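Local coordinates for glucose-inhibited division protein A-related protein, probable oxidoreductase (Thermus thermophilus, PDB 2CUL) that binds flavin-adenine dinucleotide in a Rossmann-type fold and is probably an oxidoreductase, a small relative of glucose-inhibited division protein A, at residues A[187-191]-A[192-196]; A[16-19]-A[20-24]; A[95-99]-A[100-104]; A[64-67]-A[68-71]. All coordinates share one frame; numbering follows the deposited sequence.

Interaction 1 (A[187-191]-A[192-196]); sequences EWEEK and TFRLK
E189 and T192 meet through their side chains in this tight hairpin. The T192 hydroxyl OG1 donates to E189 OE1 at 2.6 Å, arriving on the anti side of the carboxylate, 28° out of its plane. E189 reaches it because its chain stays extended beyond CG, with CG anti to the backbone N (chi1 -179°). Backbone bonds close the turn: E189 O takes two donors, F193 N at 2.6 Å and T192 N at 3.1 Å. In the return direction E189 N donates to R194 O at 2.9 Å. A weak bond from K196 N to E187 O follows at the open end, where a water also links E187 OE1 to K196 NZ; K196 NZ pairs with E186 as well, and E187 OE2 has its own partners in R159 and R197.

Apolar contacts gather on the side of W188 and L195. The indole turns its edge toward the F193 ring face in an offset edge-to-face pair, planes at 73°, with W188 CZ2 3.6 Å from F193 CD1. L195 CD2 lies 4.0 Å from W188 CD1. W188 NE1 bonds to A203 O, and F193 packs on helix 213-230, two contacts that tie the hairpin to strand 201-203 and to that helix. Two residues, F193 at positive phi and R194, face the single residue E189: the arrangement is a G1 beta bulge in a short beta hairpin.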
loop_
_atom_site.group_PDB
_atom_site.type_symbol
_atom_site.label_atom_id
_atom_site.label_comp_id
_atom_site.label_asym_id
_atom_site.label_seq_id
_atom_site.Cartn_x
_atom_site.Cartn_y
_atom_site.Cartn_z
ATOM N N GLU A 187 -11.833 -12.822 -3.233
ATOM C CA GLU A 187 -10.645 -12.719 -4.076
ATOM C C GLU A 187 -9.371 -12.954 -3.280
ATOM O O GLU A 187 -8.339 -13.330 -3.830
ATOM C CB GLU A 187 -10.537 -11.313 -4.677
ATOM C CG GLU A 187 -11.704 -10.871 -5.524
ATOM C CD GLU A 187 -11.605 -11.364 -6.946
ATOM O OE1 GLU A 187 -10.699 -12.176 -7.246
ATOM O OE2 GLU A 187 -12.441 -10.942 -7.763
ATOM N N TRP A 188 -9.461 -12.743 -1.975
ATOM C CA TRP A 188 -8.302 -12.808 -1.099
ATOM C C TRP A 188 -8.213 -13.991 -0.136
ATOM O O TRP A 188 -9.193 -14.356 0.504
ATOM C CB TRP A 188 -8.281 -11.493 -0.319
ATOM C CG TRP A 188 -7.057 -11.187 0.461
ATOM C CD1 TRP A 188 -5.810 -10.924 -0.028
ATOM C CD2 TRP A 188 -6.985 -10.990 1.874
ATOM N NE1 TRP A 188 -4.967 -10.562 0.996
ATOM C CE2 TRP A 188 -5.664 -10.596 2.175
ATOM C CE3 TRP A 188 -7.913 -11.103 2.918
ATOM C CZ2 TRP A 188 -5.244 -10.313 3.480
ATOM C CZ3 TRP A 188 -7.496 -10.819 4.219
ATOM C CH2 TRP A 188 -6.172 -10.429 4.484
ATOM N N GLU A 189 -7.026 -14.588 -0.051
ATOM C CA GLU A 189 -6.775 -15.698 0.866
ATOM C C GLU A 189 -6.054 -15.093 2.072
ATOM O O GLU A 189 -4.858 -14.814 2.017
ATOM C CB GLU A 189 -5.902 -16.758 0.189
ATOM C CG GLU A 189 -5.589 -17.970 1.054
ATOM C CD GLU A 189 -5.003 -19.125 0.253
ATOM O OE1 GLU A 189 -3.998 -18.918 -0.464
ATOM O OE2 GLU A 189 -5.549 -20.246 0.345
ATOM N N GLU A 190 -6.797 -14.888 3.155
ATOM C CA GLU A 190 -6.266 -14.272 4.370
ATOM C C GLU A 190 -4.958 -14.842 4.919
ATOM O O GLU A 190 -4.091 -14.092 5.362
ATOM C CB GLU A 190 -7.333 -14.309 5.467
ATOM C CG GLU A 190 -6.996 -13.479 6.692
ATOM C CD GLU A 190 -8.075 -13.553 7.756
ATOM O OE1 GLU A 190 -9.248 -13.268 7.435
ATOM O OE2 GLU A 190 -7.750 -13.892 8.912
ATOM N N LYS A 191 -4.810 -16.160 4.888
ATOM C CA LYS A 191 -3.605 -16.795 5.420
ATOM C C LYS A 191 -2.333 -16.540 4.615
ATOM O O LYS A 191 -1.238 -16.496 5.178
ATOM C CB LYS A 191 -3.814 -18.308 5.531
ATOM C CG LYS A 191 -4.971 -18.729 6.422
ATOM C CD LYS A 191 -5.147 -20.242 6.407
ATOM C CE LYS A 191 -5.451 -20.753 5.004
ATOM N NZ LYS A 191 -5.577 -22.237 4.956
ATOM N N THR A 192 -2.480 -16.368 3.305
ATOM C CA THR A 192 -1.340 -16.164 2.416
ATOM C C THR A 192 -1.276 -14.795 1.751
ATOM O O THR A 192 -0.279 -14.466 1.108
ATOM C CB THR A 192 -1.355 -17.200 1.290
ATOM O OG1 THR A 192 -2.554 -17.037 0.519
ATOM C CG2 THR A 192 -1.321 -18.612 1.864
ATOM N N PHE A 193 -2.347 -14.020 1.884
ATOM C CA PHE A 193 -2.436 -12.689 1.281
ATOM C C PHE A 193 -2.586 -12.769 -0.233
ATOM O O PHE A 193 -2.545 -11.756 -0.923
ATOM C CB PHE A 193 -1.195 -11.861 1.622
ATOM C CG PHE A 193 -1.091 -11.495 3.074
ATOM C CD1 PHE A 193 -1.684 -10.334 3.556
ATOM C CD2 PHE A 193 -0.417 -12.326 3.964
ATOM C CE1 PHE A 193 -1.608 -10.001 4.909
ATOM C CE2 PHE A 193 -0.335 -12.003 5.318
ATOM C CZ PHE A 193 -0.931 -10.839 5.789
ATOM N N ARG A 194 -2.778 -13.978 -0.747
ATOM C CA ARG A 194 -2.910 -14.173 -2.183
ATOM C C ARG A 194 -4.228 -13.705 -2.789
ATOM O O ARG A 194 -5.298 -13.891 -2.209
ATOM C CB ARG A 194 -2.736 -15.658 -2.525
ATOM C CG ARG A 194 -1.317 -16.184 -2.395
ATOM C CD ARG A 194 -0.543 -16.004 -3.692
ATOM N NE ARG A 194 -1.061 -16.866 -4.753
ATOM C CZ ARG A 194 -1.698 -16.434 -5.839
ATOM N NH1 ARG A 194 -2.133 -17.307 -6.739
ATOM N NH2 ARG A 194 -1.887 -15.137 -6.039
ATOM N N LEU A 195 -4.125 -13.071 -3.953
ATOM C CA LEU A 195 -5.296 -12.672 -4.723
ATOM C C LEU A 195 -5.278 -13.832 -5.718
ATOM O O LEU A 195 -4.645 -13.769 -6.777
ATOM C CB LEU A 195 -5.078 -11.323 -5.418
ATOM C CG LEU A 195 -5.218 -10.093 -4.512
ATOM C CD1 LEU A 195 -4.966 -8.831 -5.333
ATOM C CD2 LEU A 195 -6.617 -10.048 -3.897
ATOM N N LYS A 196 -5.946 -14.913 -5.322
ATOM C CA LYS A 196 -5.992 -16.166 -6.072
ATOM C C LYS A 196 -6.423 -16.166 -7.530
ATOM O O LYS A 196 -6.205 -17.159 -8.230
ATOM C CB LYS A 196 -6.849 -17.182 -5.312
ATOM C CG LYS A 196 -8.304 -16.780 -5.167
ATOM C CD LYS A 196 -9.110 -17.879 -4.493
ATOM C CE LYS A 196 -10.546 -17.446 -4.264
ATOM N NZ LYS A 196 -11.231 -17.067 -5.532
HETATM O O HOH W 1 -10.995 -14.997 -7.447
#

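Interaction 2 (A[16-19]-A[20-24]); sequences AETA and FWLAQ
E17 bends at chi2 (70°) after setting CG anti to the backbone N, while W21 has CG beside its own N; the two side chains run side by side in the same direction, one turn apart on helix 13-24. This is the helix of the first beta-alpha-beta unit of the Rossmann-type fold, following what is probably the glycine-rich turn of such folds, close to the bound FAD. E17 OE2 accepts a weak bond from W21 NE1 at 2.9 Å, with an N-H...O angle of only 124° and the carboxylate and indole planes 41° apart. The carboxylate has further ties beyond the helix: OE1 bonds to S217 and L56, OE2 to the backbone N of L55, so it joins this helix to helices 213-230 and 55-59. F20 CD2 also lies near E17 OE2, at 3.7 Å.

Ordinary i to i+4 bonds carry the backbone, among them F20 N to A16 O at 2.8 Å and A23 N to A19 O at 2.9 Å. Toward strand 29-33, A19 and L22 pack on V29. W21 makes a cation-pi contact with K221 of helix 213-230, against which T18 and L22 also rest. The methyl T18 CG2 meets L22 CD1 at 3.8 Å.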
loop_
_atom_site.group_PDB
_atom_site.type_symbol
_atom_site.label_atom_id
_atom_site.label_comp_id
_atom_site.label_asym_id
_atom_site.label_seq_id
_atom_site.Cartn_x
_atom_site.Cartn_y
_atom_site.Cartn_z
ATOM N N ALA A 16 4.572 -0.116 3.396
ATOM C CA ALA A 16 5.881 0.252 3.932
ATOM C C ALA A 16 6.289 -0.687 5.068
ATOM O O ALA A 16 7.466 -1.024 5.209
ATOM C CB ALA A 16 5.859 1.695 4.421
ATOM N N GLU A 17 5.326 -1.115 5.879
ATOM C CA GLU A 17 5.643 -2.023 6.976
ATOM C C GLU A 17 6.122 -3.349 6.384
ATOM O O GLU A 17 7.073 -3.950 6.881
ATOM C CB GLU A 17 4.421 -2.263 7.867
ATOM C CG GLU A 17 4.771 -2.909 9.199
ATOM C CD GLU A 17 5.521 -1.962 10.120
ATOM O OE1 GLU A 17 4.937 -0.931 10.517
ATOM O OE2 GLU A 17 6.693 -2.248 10.448
ATOM N N THR A 18 5.460 -3.804 5.322
ATOM C CA THR A 18 5.861 -5.052 4.675
ATOM C C THR A 18 7.307 -4.912 4.192
ATOM O O THR A 18 8.144 -5.791 4.422
ATOM C CB THR A 18 4.968 -5.376 3.450
ATOM O OG1 THR A 18 3.596 -5.439 3.855
ATOM C CG2 THR A 18 5.364 -6.711 2.837
ATOM N N ALA A 19 7.594 -3.797 3.527
ATOM C CA ALA A 19 8.934 -3.535 3.008
ATOM C C ALA A 19 9.957 -3.509 4.133
ATOM O O ALA A 19 11.062 -4.040 4.001
ATOM C CB ALA A 19 8.953 -2.206 2.263
ATOM N N PHE A 20 9.578 -2.888 5.245
ATOM C CA PHE A 20 10.461 -2.769 6.396
ATOM C C PHE A 20 10.962 -4.109 6.922
ATOM O O PHE A 20 12.167 -4.317 7.043
ATOM C CB PHE A 20 9.753 -2.017 7.525
ATOM C CG PHE A 20 10.576 -1.889 8.776
ATOM C CD1 PHE A 20 11.587 -0.940 8.863
ATOM C CD2 PHE A 20 10.354 -2.735 9.857
ATOM C CE1 PHE A 20 12.370 -0.835 10.015
ATOM C CE2 PHE A 20 11.130 -2.641 11.012
ATOM C CZ PHE A 20 12.140 -1.688 11.089
ATOM N N TRP A 21 10.043 -5.018 7.237
ATOM C CA TRP A 21 10.438 -6.316 7.767
ATOM C C TRP A 21 11.143 -7.205 6.754
ATOM O O TRP A 21 12.025 -7.982 7.118
ATOM C CB TRP A 21 9.227 -7.042 8.358
ATOM C CG TRP A 21 8.704 -6.355 9.576
ATOM C CD1 TRP A 21 7.673 -5.461 9.634
ATOM C CD2 TRP A 21 9.238 -6.440 10.902
ATOM N NE1 TRP A 21 7.534 -4.981 10.914
ATOM C CE2 TRP A 21 8.482 -5.565 11.713
ATOM C CE3 TRP A 21 10.284 -7.168 11.485
ATOM C CZ2 TRP A 21 8.739 -5.398 13.079
ATOM C CZ3 TRP A 21 10.540 -7.001 12.847
ATOM C CH2 TRP A 21 9.769 -6.122 13.626
ATOM N N LEU A 22 10.765 -7.098 5.485
ATOM C CA LEU A 22 11.416 -7.901 4.462
ATOM C C LEU A 22 12.861 -7.444 4.338
ATOM O O LEU A 22 13.781 -8.261 4.284
ATOM C CB LEU A 22 10.712 -7.743 3.111
ATOM C CG LEU A 22 9.357 -8.441 2.961
ATOM C CD1 LEU A 22 8.745 -8.085 1.616
ATOM C CD2 LEU A 22 9.541 -9.954 3.083
ATOM N N ALA A 23 13.055 -6.128 4.311
ATOM C CA ALA A 23 14.390 -5.559 4.180
ATOM C C ALA A 23 15.279 -5.903 5.372
ATOM O O ALA A 23 16.486 -6.101 5.215
ATOM C CB ALA A 23 14.293 -4.050 4.007
ATOM N N GLN A 24 14.683 -5.975 6.560
ATOM C CA GLN A 24 15.428 -6.314 7.768
ATOM C C GLN A 24 16.048 -7.698 7.616
ATOM O O GLN A 24 17.091 -7.990 8.206
ATOM C CB GLN A 24 14.504 -6.307 8.990
ATOM C CG GLN A 24 13.980 -4.939 9.384
ATOM C CD GLN A 24 15.080 -4.009 9.850
ATOM O OE1 GLN A 24 15.793 -4.304 10.809
ATOM N NE2 GLN A 24 15.222 -2.876 9.174
#

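Interaction 3 (A[95-99]-A[100-104]); sequences LLEGN and RVVGV
A two-residue beta hairpin joins strands 84-97 and 100-106 at the edge region of the mixed sheet, L96 facing V101 as a non-hydrogen-bonded pair and E97 facing R100 as a hydrogen-bonded one. The reversal is a type II' turn from E97 to R100, with G98 at positive phi (71°), a conformation that favours glycine. R100 N donates to E97 O at 3.1 Å, and E97 N to R100 O at 2.9 Å. Farther from the turn, V102 N donates to L95 O, and L95 N to G103 O at 2.8 Å; R100 O is also approached by the CA-H of L96.

On the face of L96 and V101, the methyl L96 CD2 touches V101 CG2 at 3.6 Å as the two chains cross obliquely; L198 packs against both. E97, on the face opposite L96, crosses V102 at about a right angle, laying its aliphatic CG against both valine methyls and bringing OE1 to 3.4 Å from V102 CG1. V102 itself points toward the partner strand, and its CG2 also comes 3.8 Å from L95 CB. R113 of strand 112-113 lies against L95 and V102, and backbone bonds between V102 and G114 and between V104 and A112 continue the sheet. The backbone of G103, at angles that call for glycine, leaves room for the L95 side chain, whose CG approaches V104 C at 3.5 Å.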
loop_
_atom_site.group_PDB
_atom_site.type_symbol
_atom_site.label_atom_id
_atom_site.label_comp_id
_atom_site.label_asym_id
_atom_site.label_seq_id
_atom_site.Cartn_x
_atom_site.Cartn_y
_atom_site.Cartn_z
ATOM N N LEU A 95 1.358 -6.405 -15.038
ATOM C CA LEU A 95 2.156 -6.989 -16.110
ATOM C C LEU A 95 1.911 -8.487 -15.991
ATOM O O LEU A 95 2.167 -9.077 -14.943
ATOM C CB LEU A 95 3.647 -6.707 -15.914
ATOM C CG LEU A 95 4.170 -5.306 -16.205
ATOM C CD1 LEU A 95 5.669 -5.272 -15.932
ATOM C CD2 LEU A 95 3.890 -4.940 -17.657
ATOM N N LEU A 96 1.421 -9.101 -17.062
ATOM C CA LEU A 96 1.121 -10.525 -17.026
ATOM C C LEU A 96 1.875 -11.372 -18.036
ATOM O O LEU A 96 2.177 -10.934 -19.144
ATOM C CB LEU A 96 -0.377 -10.753 -17.262
ATOM C CG LEU A 96 -1.400 -10.007 -16.402
ATOM C CD1 LEU A 96 -2.810 -10.391 -16.852
ATOM C CD2 LEU A 96 -1.198 -10.354 -14.936
ATOM N N GLU A 97 2.182 -12.593 -17.621
ATOM C CA GLU A 97 2.812 -13.583 -18.480
ATOM C C GLU A 97 1.840 -14.732 -18.250
ATOM O O GLU A 97 1.957 -15.486 -17.280
ATOM C CB GLU A 97 4.225 -13.931 -18.003
ATOM C CG GLU A 97 5.160 -12.732 -18.013
ATOM C CD GLU A 97 6.625 -13.103 -17.870
ATOM O OE1 GLU A 97 6.931 -14.120 -17.212
ATOM O OE2 GLU A 97 7.473 -12.362 -18.409
ATOM N N GLY A 98 0.843 -14.827 -19.123
ATOM C CA GLY A 98 -0.164 -15.853 -18.957
ATOM C C GLY A 98 -1.010 -15.459 -17.759
ATOM O O GLY A 98 -1.496 -14.329 -17.683
ATOM N N ASN A 99 -1.169 -16.369 -16.805
ATOM C CA ASN A 99 -1.971 -16.066 -15.626
ATOM C C ASN A 99 -1.103 -15.587 -14.465
ATOM O O ASN A 99 -1.576 -15.464 -13.337
ATOM C CB ASN A 99 -2.773 -17.302 -15.206
ATOM C CG ASN A 99 -1.905 -18.387 -14.604
ATOM O OD1 ASN A 99 -0.697 -18.430 -14.827
ATOM N ND2 ASN A 99 -2.526 -19.283 -13.843
ATOM N N ARG A 100 0.164 -15.297 -14.749
ATOM C CA ARG A 100 1.077 -14.850 -13.703
ATOM C C ARG A 100 1.424 -13.364 -13.734
ATOM O O ARG A 100 1.806 -12.818 -14.772
ATOM C CB ARG A 100 2.374 -15.664 -13.758
ATOM C CG ARG A 100 3.431 -15.211 -12.758
ATOM C CD ARG A 100 4.622 -16.159 -12.743
ATOM N NE ARG A 100 4.300 -17.421 -12.082
ATOM C CZ ARG A 100 4.176 -17.566 -10.765
ATOM N NH1 ARG A 100 4.353 -16.527 -9.959
ATOM N NH2 ARG A 100 3.867 -18.749 -10.254
ATOM N N VAL A 101 1.290 -12.716 -12.579
ATOM C CA VAL A 101 1.630 -11.305 -12.455
ATOM C C VAL A 101 3.135 -11.247 -12.221
ATOM O O VAL A 101 3.646 -11.850 -11.273
ATOM C CB VAL A 101 0.911 -10.646 -11.259
ATOM C CG1 VAL A 101 1.313 -9.175 -11.151
ATOM C CG2 VAL A 101 -0.599 -10.760 -11.438
ATOM N N VAL A 102 3.838 -10.528 -13.091
ATOM C CA VAL A 102 5.288 -10.405 -12.986
ATOM C C VAL A 102 5.736 -8.980 -12.675
ATOM O O VAL A 102 6.931 -8.711 -12.546
ATOM C CB VAL A 102 5.973 -10.856 -14.290
ATOM C CG1 VAL A 102 5.713 -12.335 -14.527
ATOM C CG2 VAL A 102 5.452 -10.030 -15.455
ATOM N N GLY A 103 4.778 -8.068 -12.560
ATOM C CA GLY A 103 5.117 -6.688 -12.262
ATOM C C GLY A 103 3.946 -5.780 -12.570
ATOM O O GLY A 103 2.807 -6.239 -12.651
ATOM N N VAL A 104 4.211 -4.490 -12.731
ATOM C CA VAL A 104 3.143 -3.555 -13.058
ATOM C C VAL A 104 3.584 -2.576 -14.126
ATOM O O VAL A 104 4.773 -2.291 -14.273
ATOM C CB VAL A 104 2.677 -2.712 -11.836
ATOM C CG1 VAL A 104 2.063 -3.609 -10.772
ATOM C CG2 VAL A 104 3.847 -1.906 -11.276
#

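Interaction 4 (A[64-67]-A[68-71]); sequences DERV and WAFH
The methyl of A69 sits beside an ion pair: its CB lies 3.4 Å from D64 OD2 and 3.8 Å from R66 NH2, so an apolar group in the first turn of helix 67-79 abuts a carboxylate and a guanidinium bound to each other. R66 grips D64 side-on with two nitrogens, NE to OD1 at 2.9 Å and NH2 to OD2 at 2.8 Å. Both bonds come on the syn side of their oxygens, and D64 OD2 lies at the edge of the guanidinium, in its plane. The arginine doubles back to do this, bent at chi3 (-58°), while D64 holds its CG anti to the backbone N (chi1 -170°). A third bond fixes the carboxylate: R66 N donates to OD1 at 3.1 Å from above the carboxylate plane, so OD1 has two donors. OD2 also has a long, weak ion pair with R73.

R66 O, at the N-cap, and V67 O, in the first turn, accept the first helical bonds, from F70 N at 3.1 Å and from H71 N. Farther along, H71 ND1 makes a weak bond to W68 O and lies above one face of the W68 ring, toward its rim; H71 NE2 is bound to L36 O. F70 packs on L56 and A59 of helix 55-59, and V67 on P45. D64 OD1 with the backbone N of R66 forms an Asx turn, directly ahead of the helix that has R66 as its N-cap residue.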
loop_
_atom_site.group_PDB
_atom_site.type_symbol
_atom_site.label_atom_id
_atom_site.label_comp_id
_atom_site.label_asym_id
_atom_site.label_seq_id
_atom_site.Cartn_x
_atom_site.Cartn_y
_atom_site.Cartn_z
ATOM N N ASP A 64 5.791 15.448 18.770
ATOM C CA ASP A 64 5.493 16.064 17.481
ATOM C C ASP A 64 4.289 15.378 16.848
ATOM O O ASP A 64 4.403 14.259 16.342
ATOM C CB ASP A 64 6.703 15.942 16.556
ATOM C CG ASP A 64 6.556 16.759 15.288
ATOM O OD1 ASP A 64 5.478 17.353 15.072
ATOM O OD2 ASP A 64 7.524 16.799 14.503
ATOM N N GLU A 65 3.142 16.050 16.871
ATOM C CA GLU A 65 1.924 15.482 16.304
ATOM C C GLU A 65 1.667 15.848 14.844
ATOM O O GLU A 65 0.690 15.387 14.263
ATOM C CB GLU A 65 0.704 15.891 17.135
ATOM C CG GLU A 65 0.727 15.393 18.568
ATOM C CD GLU A 65 -0.614 15.551 19.257
ATOM O OE1 GLU A 65 -1.146 16.681 19.277
ATOM O OE2 GLU A 65 -1.135 14.544 19.782
ATOM N N ARG A 66 2.534 16.665 14.250
ATOM C CA ARG A 66 2.347 17.067 12.855
ATOM C C ARG A 66 2.359 15.853 11.935
ATOM O O ARG A 66 3.364 15.154 11.836
ATOM C CB ARG A 66 3.451 18.035 12.433
ATOM C CG ARG A 66 3.439 19.354 13.189
ATOM C CD ARG A 66 4.644 20.188 12.804
ATOM N NE ARG A 66 5.881 19.460 13.079
ATOM C CZ ARG A 66 7.096 19.876 12.733
ATOM N NH1 ARG A 66 7.253 21.028 12.090
ATOM N NH2 ARG A 66 8.155 19.131 13.021
ATOM N N VAL A 67 1.250 15.606 11.250
ATOM C CA VAL A 67 1.185 14.451 10.363
ATOM C C VAL A 67 2.205 14.486 9.223
ATOM O O VAL A 67 2.721 13.440 8.832
ATOM C CB VAL A 67 -0.238 14.258 9.790
ATOM C CG1 VAL A 67 -1.206 13.971 10.930
ATOM C CG2 VAL A 67 -0.670 15.487 9.011
ATOM N N TRP A 68 2.519 15.668 8.696
ATOM C CA TRP A 68 3.505 15.726 7.618
ATOM C C TRP A 68 4.872 15.303 8.142
ATOM O O TRP A 68 5.630 14.638 7.442
ATOM C CB TRP A 68 3.607 17.131 7.011
ATOM C CG TRP A 68 4.631 17.210 5.881
ATOM C CD1 TRP A 68 5.995 17.272 6.004
ATOM C CD2 TRP A 68 4.361 17.188 4.477
ATOM N NE1 TRP A 68 6.586 17.287 4.764
ATOM C CE2 TRP A 68 5.606 17.237 3.808
ATOM C CE3 TRP A 68 3.185 17.130 3.718
ATOM C CZ2 TRP A 68 5.707 17.231 2.413
ATOM C CZ3 TRP A 68 3.285 17.125 2.334
ATOM C CH2 TRP A 68 4.540 17.174 1.695
ATOM N N ALA A 69 5.184 15.691 9.374
ATOM C CA ALA A 69 6.462 15.335 9.979
ATOM C C ALA A 69 6.546 13.825 10.178
ATOM O O ALA A 69 7.616 13.230 10.030
ATOM C CB ALA A 69 6.633 16.057 11.313
ATOM N N PHE A 70 5.417 13.201 10.517
ATOM C CA PHE A 70 5.389 11.754 10.696
ATOM C C PHE A 70 5.753 11.131 9.348
ATOM O O PHE A 70 6.569 10.214 9.271
ATOM C CB PHE A 70 3.993 11.286 11.124
ATOM C CG PHE A 70 3.885 9.797 11.314
ATOM C CD1 PHE A 70 4.130 9.220 12.555
ATOM C CD2 PHE A 70 3.560 8.969 10.243
ATOM C CE1 PHE A 70 4.055 7.838 12.731
ATOM C CE2 PHE A 70 3.481 7.584 10.406
ATOM C CZ PHE A 70 3.730 7.019 11.652
ATOM N N HIS A 71 5.140 11.643 8.285
ATOM C CA HIS A 71 5.424 11.160 6.941
ATOM C C HIS A 71 6.919 11.271 6.638
ATOM O O HIS A 71 7.532 10.328 6.144
ATOM C CB HIS A 71 4.632 11.969 5.902
ATOM C CG HIS A 71 5.399 12.251 4.645
ATOM N ND1 HIS A 71 5.961 13.480 4.374
ATOM C CD2 HIS A 71 5.736 11.448 3.608
ATOM C CE1 HIS A 71 6.613 13.421 3.226
ATOM N NE2 HIS A 71 6.492 12.199 2.741
#

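From the N terminus, interaction 2 comes first, within helix 13-24 of the first beta-alpha-beta unit. Interaction 4 follows at the start of helix 67-79, which leads into strand 84-97; interaction 3 closes the hairpin between that strand and 100-106; interaction 1 is the later hairpin of 187-196. Each is local and the four run in series, none enclosing or crossing another. Helix 213-230 packs against both interactions 1 and 2, whose nearest atoms are about 7 Å apart. Loop residues 198-199 lie by interaction 3, and R194 of interaction 1 bonds L198. Interaction 4 lies across the chain's centre from interactions 1 and 3.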